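Local coordinates for protein tryptophanyl-tRNA synthetase (Cryptosporidium parvum Iowa II, PDB 3HV0) that probably catalyses the ATP-dependent attachment of L-tryptophan to its cognate tRNA, releasing AMP and diphosphate, at residues F155-Y160 with F195-V200; L169-K174 with V200-A205; P204-S209 with R238-R243. All coordinates share one frame; numbering follows the deposited sequence.

Interaction 1 (F155-Y160 with F195-V200); sequences FTNLEY and FAFPAV
With CG beside its own backbone N (chi1 -77°), Asn157 sends its carboxamide across to Val200, which meets it with CG1, the branch anti to the backbone N (chi1 -177°). The amide nitrogen does the touching: Asn157 ND2 lies 3.4 Å from Val200 CG1, and Asn157 CG follows at 3.7 Å from the same methyl. The amide therefore rests with its carbon and nitrogen against a single methyl group. Asn157 ND2 also comes to the edge of the Phe197 ring, in the ring plane and 3.9 Å from CE1; the two side chains cross at about a right angle, with amide and ring planes 54° apart. This is van der Waals contact, and the polar needs of the buried amide are met elsewhere. Asn157 OD1 pairs with Gln113 NE2, while ND2 is bonded to Asp117 OD1, and these two bonds fix which way round the amide sits. Gln113 NE2 is also bonded to Val200 O, so one glutamine ties both sides of the contact together. Asn157 opens helix 157-174 directly after strand 152-156, an outer strand of the parallel part of the Rossmann-like sheet of this class I synthetase core. Thr156 occupies the N-cap position, its OG1 accepting a weak bond from Glu159 N at 3.2 Å. Opposite, helix 192-202 is kinked near Pro198, where the backbone N atoms of Pro198 and Ala199 lack bonds to the preceding turn. Phe197 and Val200 also pack on Asp117 of helix 116-122, and Tyr165 of the second subunit packs on Leu158 and Val200.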
loop_
_atom_site.group_PDB
_atom_site.type_symbol
_atom_site.label_atom_id
_atom_site.label_comp_id
_atom_site.label_asym_id
_atom_site.label_seq_id
_atom_site.Cartn_x
_atom_site.Cartn_y
_atom_site.Cartn_z
ATOM N N PHE A 155 12.194 -3.400 10.967
ATOM C CA PHE A 155 10.786 -3.083 10.900
ATOM C C PHE A 155 9.989 -4.097 10.076
ATOM O O PHE A 155 10.516 -4.733 9.145
ATOM C CB PHE A 155 10.596 -1.686 10.283
ATOM C CG PHE A 155 11.050 -1.580 8.846
ATOM C CD1 PHE A 155 12.362 -1.240 8.537
ATOM C CD2 PHE A 155 10.157 -1.822 7.801
ATOM C CE1 PHE A 155 12.770 -1.144 7.224
ATOM C CE2 PHE A 155 10.562 -1.740 6.495
ATOM C CZ PHE A 155 11.878 -1.400 6.203
ATOM N N THR A 156 8.707 -4.230 10.407
ATOM C CA THR A 156 7.797 -5.012 9.584
ATOM C C THR A 156 7.027 -4.083 8.656
ATOM O O THR A 156 6.740 -2.941 9.011
ATOM C CB THR A 156 6.768 -5.806 10.423
ATOM O OG1 THR A 156 5.677 -4.956 10.829
ATOM C CG2 THR A 156 7.431 -6.485 11.623
ATOM N N ASN A 157 6.654 -4.577 7.484
ATOM C CA ASN A 157 5.872 -3.774 6.569
ATOM C C ASN A 157 4.519 -3.369 7.170
ATOM O O ASN A 157 4.055 -2.270 6.942
ATOM C CB ASN A 157 5.681 -4.482 5.232
ATOM C CG ASN A 157 6.898 -4.426 4.358
ATOM O OD1 ASN A 157 7.757 -3.574 4.527
ATOM N ND2 ASN A 157 6.986 -5.346 3.420
ATOM N N LEU A 158 3.893 -4.228 7.954
ATOM C CA LEU A 158 2.606 -3.848 8.533
ATOM C C LEU A 158 2.740 -2.638 9.464
ATOM O O LEU A 158 1.783 -1.891 9.674
ATOM C CB LEU A 158 1.927 -5.028 9.248
ATOM C CG LEU A 158 1.160 -6.012 8.331
ATOM C CD1 LEU A 158 0.143 -6.845 9.110
ATOM C CD2 LEU A 158 0.414 -5.311 7.249
ATOM N N GLU A 159 3.931 -2.437 10.020
ATOM C CA GLU A 159 4.091 -1.367 10.982
ATOM C C GLU A 159 4.724 -0.108 10.445
ATOM O O GLU A 159 4.523 0.937 11.027
ATOM C CB GLU A 159 4.798 -1.883 12.211
ATOM C CG GLU A 159 3.812 -2.594 13.118
ATOM C CD GLU A 159 4.453 -3.288 14.268
ATOM O OE1 GLU A 159 5.698 -3.330 14.335
ATOM O OE2 GLU A 159 3.691 -3.801 15.108
ATOM N N TYR A 160 5.432 -0.204 9.318
ATOM C CA TYR A 160 6.184 0.917 8.744
ATOM C C TYR A 160 5.665 1.323 7.380
ATOM O O TYR A 160 6.266 2.175 6.726
ATOM C CB TYR A 160 7.662 0.535 8.638
ATOM C CG TYR A 160 8.623 1.688 8.389
ATOM C CD1 TYR A 160 8.826 2.664 9.346
ATOM C CD2 TYR A 160 9.351 1.766 7.213
ATOM C CE1 TYR A 160 9.709 3.714 9.128
ATOM C CE2 TYR A 160 10.207 2.807 6.975
ATOM C CZ TYR A 160 10.395 3.778 7.940
ATOM O OH TYR A 160 11.271 4.812 7.708
ATOM N N PHE A 195 1.146 -8.186 -7.867
ATOM C CA PHE A 195 1.560 -7.032 -8.667
ATOM C C PHE A 195 1.950 -5.823 -7.818
ATOM O O PHE A 195 2.861 -5.084 -8.201
ATOM C CB PHE A 195 0.459 -6.642 -9.646
ATOM C CG PHE A 195 0.264 -7.632 -10.738
ATOM C CD1 PHE A 195 0.940 -7.491 -11.930
ATOM C CD2 PHE A 195 -0.577 -8.723 -10.569
ATOM C CE1 PHE A 195 0.777 -8.412 -12.940
ATOM C CE2 PHE A 195 -0.743 -9.645 -11.569
ATOM C CZ PHE A 195 -0.071 -9.490 -12.761
ATOM N N ALA A 196 1.277 -5.631 -6.675
ATOM C CA ALA A 196 1.484 -4.431 -5.830
ATOM C C ALA A 196 2.697 -4.484 -4.888
ATOM O O ALA A 196 3.070 -3.443 -4.349
ATOM C CB ALA A 196 0.233 -4.120 -5.014
ATOM N N PHE A 197 3.276 -5.666 -4.667
ATOM C CA PHE A 197 4.316 -5.832 -3.648
ATOM C C PHE A 197 5.744 -5.401 -4.046
ATOM O O PHE A 197 6.493 -4.906 -3.214
ATOM C CB PHE A 197 4.375 -7.270 -3.069
ATOM C CG PHE A 197 5.563 -7.465 -2.148
ATOM C CD1 PHE A 197 5.588 -6.838 -0.910
ATOM C CD2 PHE A 197 6.703 -8.148 -2.580
ATOM C CE1 PHE A 197 6.710 -6.929 -0.094
ATOM C CE2 PHE A 197 7.829 -8.243 -1.766
ATOM C CZ PHE A 197 7.833 -7.635 -0.527
ATOM N N PRO A 198 6.146 -5.611 -5.303
ATOM C CA PRO A 198 7.504 -5.230 -5.657
ATOM C C PRO A 198 7.907 -3.808 -5.243
ATOM O O PRO A 198 9.041 -3.592 -4.743
ATOM C CB PRO A 198 7.505 -5.386 -7.158
ATOM C CG PRO A 198 6.583 -6.494 -7.412
ATOM C CD PRO A 198 5.501 -6.375 -6.392
ATOM N N ALA A 199 6.995 -2.851 -5.394
ATOM C CA ALA A 199 7.292 -1.472 -4.968
ATOM C C ALA A 199 7.566 -1.398 -3.463
ATOM O O ALA A 199 8.417 -0.635 -3.014
ATOM C CB ALA A 199 6.183 -0.537 -5.329
ATOM N N VAL A 200 6.850 -2.209 -2.686
ATOM C CA VAL A 200 7.070 -2.268 -1.230
ATOM C C VAL A 200 8.478 -2.718 -0.888
ATOM O O VAL A 200 9.097 -2.173 0.022
ATOM C CB VAL A 200 6.044 -3.172 -0.529
ATOM C CG1 VAL A 200 6.244 -3.170 0.981
ATOM C CG2 VAL A 200 4.648 -2.712 -0.857
#

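Interaction 2 (L169-K174 with V200-A205); sequences LRIEKK and VQAAPA. With TRP (tryptophan), chain C.
Ile171 and Ala202 meet on one flank of helix 192-202, while the neighbouring Gln201 turns from them and lays its carboxamide flat on one face of the bound tryptophan. The amide and indole planes are nearly parallel. Gln201 CD lies against the rim of the five-membered ring at ligand CD1 (3.3 Å), and one terminal atom of the amide lies over the middle. Gln201 CG lies beyond the rim, 3.6 Å from ligand NE1. The ligand is also hydrogen-bonded to Glu118 and to Tyr78 OH, and Tyr78 OH bonds in addition to the backbone O of Gln201, linking the helix to the pocket. On the side of helix 157-174, Ile171 does all the touching with its end methyl. An extended chi2 of 160° carries CD1 outward to the two successive alanines, 3.8 Å from Ala202 CB and 4.2 Å from Ala203 CB. The same methyl is 3.9 Å from Ala203 N, so it rests on backbone as well as on side chains. The side-chain contact is apolar and buried, and the short alanine side chains let the isoleucine tip come close to the helix. Ala202 is packed further by Met236 and Val237 of helix 231-240. Farther round helix 157-174, Lys173 reaches the second subunit: its NZ bonds to the backbone O atoms of Phe120 and Lys123 there and makes a cation-pi contact with that Phe120. Successive residues of one helix end thus face two ways, Ala202 to the isoleucine and Gln201 to the substrate, in the tryptophan-binding site of the class I tryptophanyl-tRNA synthetase core.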
loop_
_atom_site.group_PDB
_atom_site.type_symbol
_atom_site.label_atom_id
_atom_site.label_comp_id
_atom_site.label_asym_id
_atom_site.label_seq_id
_atom_site.Cartn_x
_atom_site.Cartn_y
_atom_site.Cartn_z
ATOM N N LEU A 169 4.228 4.638 -3.860
ATOM C CA LEU A 169 3.354 5.292 -4.839
ATOM C C LEU A 169 4.129 5.887 -6.031
ATOM O O LEU A 169 3.679 5.810 -7.181
ATOM C CB LEU A 169 2.510 6.368 -4.141
ATOM C CG LEU A 169 1.365 5.854 -3.256
ATOM C CD1 LEU A 169 0.787 6.982 -2.410
ATOM C CD2 LEU A 169 0.261 5.189 -4.107
ATOM N N ARG A 170 5.286 6.483 -5.744
ATOM C CA ARG A 170 6.157 7.073 -6.763
ATOM C C ARG A 170 6.781 6.036 -7.693
ATOM O O ARG A 170 6.927 6.265 -8.889
ATOM C CB ARG A 170 7.272 7.868 -6.099
ATOM C CG ARG A 170 6.826 9.185 -5.536
ATOM C CD ARG A 170 7.911 9.797 -4.655
ATOM N NE ARG A 170 7.444 11.011 -3.971
ATOM C CZ ARG A 170 7.557 11.257 -2.661
ATOM N NH1 ARG A 170 8.133 10.398 -1.851
ATOM N NH2 ARG A 170 7.093 12.388 -2.154
ATOM N N ILE A 171 7.159 4.897 -7.146
ATOM C CA ILE A 171 7.630 3.769 -7.957
ATOM C C ILE A 171 6.488 3.183 -8.801
ATOM O O ILE A 171 6.670 2.863 -9.957
ATOM C CB ILE A 171 8.199 2.651 -7.071
ATOM C CG1 ILE A 171 9.465 3.128 -6.339
ATOM C CG2 ILE A 171 8.504 1.410 -7.915
ATOM C CD1 ILE A 171 9.798 2.297 -5.121
ATOM N N GLU A 172 5.309 3.048 -8.214
ATOM C CA GLU A 172 4.178 2.413 -8.897
ATOM C C GLU A 172 3.707 3.200 -10.100
ATOM O O GLU A 172 3.362 2.619 -11.130
ATOM C CB GLU A 172 3.032 2.169 -7.920
ATOM C CG GLU A 172 3.345 1.022 -7.014
ATOM C CD GLU A 172 2.300 0.748 -5.971
ATOM O OE1 GLU A 172 1.332 1.528 -5.814
ATOM O OE2 GLU A 172 2.485 -0.286 -5.279
ATOM N N LYS A 173 3.754 4.524 -9.990
ATOM C CA LYS A 173 3.309 5.407 -11.072
ATOM C C LYS A 173 4.222 5.321 -12.295
ATOM O O LYS A 173 3.799 5.629 -13.407
ATOM C CB LYS A 173 3.272 6.848 -10.571
ATOM C CG LYS A 173 2.472 7.795 -11.428
ATOM C CD LYS A 173 2.492 9.164 -10.789
ATOM C CE LYS A 173 1.822 10.208 -11.638
ATOM N NZ LYS A 173 1.626 11.435 -10.824
ATOM N N LYS A 174 5.460 4.890 -12.073
ATOM C CA LYS A 174 6.460 4.799 -13.132
ATOM C C LYS A 174 6.591 3.401 -13.754
ATOM O O LYS A 174 7.307 3.253 -14.744
ATOM C CB LYS A 174 7.830 5.238 -12.605
ATOM C CG LYS A 174 7.915 6.691 -12.210
ATOM C CD LYS A 174 7.814 7.607 -13.417
ATOM C CE LYS A 174 7.907 9.076 -13.038
ATOM N NZ LYS A 174 7.900 9.920 -14.257
ATOM N N VAL A 200 6.850 -2.209 -2.686
ATOM C CA VAL A 200 7.070 -2.268 -1.230
ATOM C C VAL A 200 8.478 -2.718 -0.888
ATOM O O VAL A 200 9.097 -2.173 0.022
ATOM C CB VAL A 200 6.044 -3.172 -0.529
ATOM C CG1 VAL A 200 6.244 -3.170 0.981
ATOM C CG2 VAL A 200 4.648 -2.712 -0.857
ATOM N N GLN A 201 9.001 -3.681 -1.638
ATOM C CA GLN A 201 10.368 -4.143 -1.412
ATOM C C GLN A 201 11.408 -3.222 -1.988
ATOM O O GLN A 201 12.519 -3.167 -1.491
ATOM C CB GLN A 201 10.588 -5.507 -2.021
ATOM C CG GLN A 201 11.963 -6.048 -1.731
ATOM C CD GLN A 201 12.025 -7.520 -1.639
ATOM O OE1 GLN A 201 13.041 -8.103 -1.950
ATOM N NE2 GLN A 201 10.950 -8.141 -1.224
ATOM N N ALA A 202 11.068 -2.552 -3.082
ATOM C CA ALA A 202 11.959 -1.578 -3.698
ATOM C C ALA A 202 12.199 -0.370 -2.789
ATOM O O ALA A 202 13.328 0.057 -2.625
ATOM C CB ALA A 202 11.401 -1.137 -5.018
ATOM N N ALA A 203 11.136 0.131 -2.171
ATOM C CA ALA A 203 11.119 1.439 -1.518
ATOM C C ALA A 203 12.225 1.712 -0.470
ATOM O O ALA A 203 12.676 2.853 -0.336
ATOM C CB ALA A 203 9.723 1.727 -0.926
ATOM N N PRO A 204 12.629 0.690 0.299
ATOM C CA PRO A 204 13.695 0.961 1.258
ATOM C C PRO A 204 15.076 1.137 0.629
ATOM O O PRO A 204 15.999 1.614 1.319
ATOM C CB PRO A 204 13.672 -0.263 2.186
ATOM C CG PRO A 204 12.309 -0.879 1.997
ATOM C CD PRO A 204 11.954 -0.596 0.574
ATOM N N ALA A 205 15.245 0.790 -0.648
ATOM C CA ALA A 205 16.533 1.086 -1.320
ATOM C C ALA A 205 16.712 2.595 -1.642
ATOM O O ALA A 205 17.701 2.984 -2.252
ATOM C CB ALA A 205 16.706 0.248 -2.547
HETATM N N TRP C . 11.202 -10.939 -0.105
HETATM C CA TRP C . 12.506 -11.353 0.491
HETATM C C TRP C . 12.484 -12.843 0.801
HETATM O O TRP C . 11.399 -13.441 0.916
HETATM C CB TRP C . 12.858 -10.540 1.753
HETATM C CG TRP C . 13.509 -9.209 1.459
HETATM C CD1 TRP C . 12.927 -7.967 1.547
HETATM C CD2 TRP C . 14.866 -8.978 1.050
HETATM N NE1 TRP C . 13.833 -6.995 1.220
HETATM C CE2 TRP C . 15.025 -7.586 0.897
HETATM C CE3 TRP C . 15.955 -9.808 0.799
HETATM C CZ2 TRP C . 16.231 -7.009 0.505
HETATM C CZ3 TRP C . 17.149 -9.232 0.406
HETATM C CH2 TRP C . 17.274 -7.842 0.252
HETATM O OXT TRP C . 13.564 -13.450 0.925
#

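Interaction 3 (P204-S209 with R238-R243); sequences PAFSSS and RDVAPR
Phe206 reaches toward Ala241 and Val240 from the loop that follows helix 192-202. Its CB lies beside the next turn of its own loop, 3.9 Å from Ser208 OG. From there CG stands anti to the carbonyl carbon (chi1 -61°), which swings the ring out of the loop toward the end of helix 231-240. Along one side of the ring, CE1 lies 3.9 Å from Ala241 CB and 4.1 Å from Ala241 CA. The far corner, CZ, is 4.0 Å from Ala241 CA and has Val240 CG2 more loosely beside it at 4.5 Å. Both methyl groups stand at the ring's edge and near its plane, so Phe206 meets this segment with the CE1-CZ edge of its ring. CE2, on the other side of the ring, faces the end of Ile171 from helix 157-174. The ring of Tyr246 also meets that of Phe206, with planes about 55° apart. The contact is buried and apolar. The loop beneath is drawn into a 3-10 turn by the backbone bond from Ser209 N to Phe206 O, 3.0 Å long. Two serines of that turn, Ser208 and Ser209, bond through their hydroxyl groups to the same carboxylate oxygen, Asp167 OD2, which ties the loop to helix 157-174. Arg238, one turn before Ala241, forms a salt bridge with Asp61. Phe206 therefore fills the junction where the loop between helices 192-202 and 211-214 passes the closing residues of helix 231-240, with helix 157-174 alongside and Pro204 and Ala205 packing on strand 76-81.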
loop_
_atom_site.group_PDB
_atom_site.type_symbol
_atom_site.label_atom_id
_atom_site.label_comp_id
_atom_site.label_asym_id
_atom_site.label_seq_id
_atom_site.Cartn_x
_atom_site.Cartn_y
_atom_site.Cartn_z
ATOM N N PRO A 204 12.629 0.690 0.299
ATOM C CA PRO A 204 13.695 0.961 1.258
ATOM C C PRO A 204 15.076 1.137 0.629
ATOM O O PRO A 204 15.999 1.614 1.319
ATOM C CB PRO A 204 13.672 -0.263 2.186
ATOM C CG PRO A 204 12.309 -0.879 1.997
ATOM C CD PRO A 204 11.954 -0.596 0.574
ATOM N N ALA A 205 15.245 0.790 -0.648
ATOM C CA ALA A 205 16.533 1.086 -1.320
ATOM C C ALA A 205 16.712 2.595 -1.642
ATOM O O ALA A 205 17.701 2.984 -2.252
ATOM C CB ALA A 205 16.706 0.248 -2.547
ATOM N N PHE A 206 15.753 3.439 -1.254
ATOM C CA PHE A 206 15.912 4.896 -1.397
ATOM C C PHE A 206 15.884 5.545 -0.036
ATOM O O PHE A 206 14.989 5.256 0.754
ATOM C CB PHE A 206 14.786 5.531 -2.204
ATOM C CG PHE A 206 14.666 5.031 -3.606
ATOM C CD1 PHE A 206 15.732 5.114 -4.467
ATOM C CD2 PHE A 206 13.465 4.542 -4.079
ATOM C CE1 PHE A 206 15.626 4.663 -5.763
ATOM C CE2 PHE A 206 13.348 4.111 -5.375
ATOM C CZ PHE A 206 14.435 4.154 -6.217
ATOM N N SER A 207 16.814 6.466 0.192
ATOM C CA SER A 207 17.002 7.101 1.486
ATOM C C SER A 207 15.835 7.979 1.889
ATOM O O SER A 207 15.618 8.198 3.070
ATOM C CB SER A 207 18.283 7.954 1.480
ATOM O OG SER A 207 18.171 9.048 0.596
ATOM N N SER A 208 15.114 8.512 0.902
ATOM C CA SER A 208 13.896 9.237 1.195
ATOM C C SER A 208 12.977 8.399 2.115
ATOM O O SER A 208 12.322 8.954 2.994
ATOM C CB SER A 208 13.150 9.653 -0.088
ATOM O OG SER A 208 12.690 8.524 -0.830
ATOM N N SER A 209 12.966 7.080 1.949
ATOM C CA SER A 209 12.026 6.220 2.708
ATOM C C SER A 209 12.319 6.100 4.200
ATOM O O SER A 209 11.598 5.396 4.920
ATOM C CB SER A 209 11.968 4.843 2.095
ATOM O OG SER A 209 11.310 4.924 0.853
ATOM N N ARG A 238 16.361 0.058 -9.917
ATOM C CA ARG A 238 17.471 0.780 -10.565
ATOM C C ARG A 238 17.042 1.456 -11.871
ATOM O O ARG A 238 17.623 2.453 -12.289
ATOM C CB ARG A 238 18.663 -0.152 -10.835
ATOM C CG ARG A 238 19.550 -0.360 -9.622
ATOM C CD ARG A 238 20.649 -1.387 -9.882
ATOM N NE ARG A 238 21.517 -1.002 -10.991
ATOM C CZ ARG A 238 22.628 -0.273 -10.888
ATOM N NH1 ARG A 238 23.053 0.183 -9.712
ATOM N NH2 ARG A 238 23.329 0.008 -11.977
ATOM N N ASP A 239 16.041 0.893 -12.523
ATOM C CA ASP A 239 15.492 1.489 -13.712
ATOM C C ASP A 239 14.607 2.691 -13.392
ATOM O O ASP A 239 14.535 3.605 -14.212
ATOM C CB ASP A 239 14.698 0.456 -14.523
ATOM C CG ASP A 239 15.578 -0.358 -15.456
ATOM O OD1 ASP A 239 16.641 -0.852 -15.022
ATOM O OD2 ASP A 239 15.200 -0.494 -16.641
ATOM N N VAL A 240 13.926 2.704 -12.242
ATOM C CA VAL A 240 13.048 3.849 -11.914
ATOM C C VAL A 240 13.761 4.990 -11.179
ATOM O O VAL A 240 13.317 6.137 -11.273
ATOM C CB VAL A 240 11.761 3.439 -11.135
ATOM C CG1 VAL A 240 10.953 2.480 -11.948
ATOM C CG2 VAL A 240 12.101 2.820 -9.822
ATOM N N ALA A 241 14.848 4.683 -10.473
ATOM C CA ALA A 241 15.649 5.692 -9.755
ATOM C C ALA A 241 15.824 7.033 -10.487
ATOM O O ALA A 241 15.512 8.079 -9.936
ATOM C CB ALA A 241 17.041 5.121 -9.400
ATOM N N PRO A 242 16.376 7.012 -11.712
ATOM C CA PRO A 242 16.603 8.301 -12.359
ATOM C C PRO A 242 15.300 9.055 -12.593
ATOM O O PRO A 242 15.218 10.235 -12.303
ATOM C CB PRO A 242 17.311 7.941 -13.681
ATOM C CG PRO A 242 17.276 6.470 -13.797
ATOM C CD PRO A 242 17.037 5.907 -12.435
ATOM N N ARG A 243 14.270 8.366 -13.055
ATOM C CA ARG A 243 12.968 9.013 -13.292
ATOM C C ARG A 243 12.291 9.630 -12.053
ATOM O O ARG A 243 11.303 10.349 -12.182
ATOM C CB ARG A 243 12.019 8.018 -13.946
ATOM C CG ARG A 243 12.476 7.636 -15.346
ATOM C CD ARG A 243 11.515 6.692 -16.037
ATOM N NE ARG A 243 11.770 5.301 -15.669
ATOM C CZ ARG A 243 10.896 4.302 -15.813
ATOM N NH1 ARG A 243 9.679 4.526 -16.330
ATOM N NH2 ARG A 243 11.237 3.063 -15.419
#

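In the fold
Interactions 1 and 2 use opposite ends of helix 157-174 against neighbouring parts of helix 192-202 and the turn after it, their centres 10 Å apart, and share Val200; Ala199 CB packs 3.7 Å from Glu172 CG between them. Interaction 3 continues along the chain through Pro204 and Ala205, its centre 7 Å from that of interaction 2. Ile171 CD1 joins these two at 4.0 Å from Phe206 CE2, and Ala203 O and Ser209 OG are probably hydrogen-bonded at 2.8 Å. The tryptophan touches Gln201 within interaction 2, lies about 5 Å from the Phe197 side chain of interaction 1, and is about 13 Å from that of Phe206 in interaction 3.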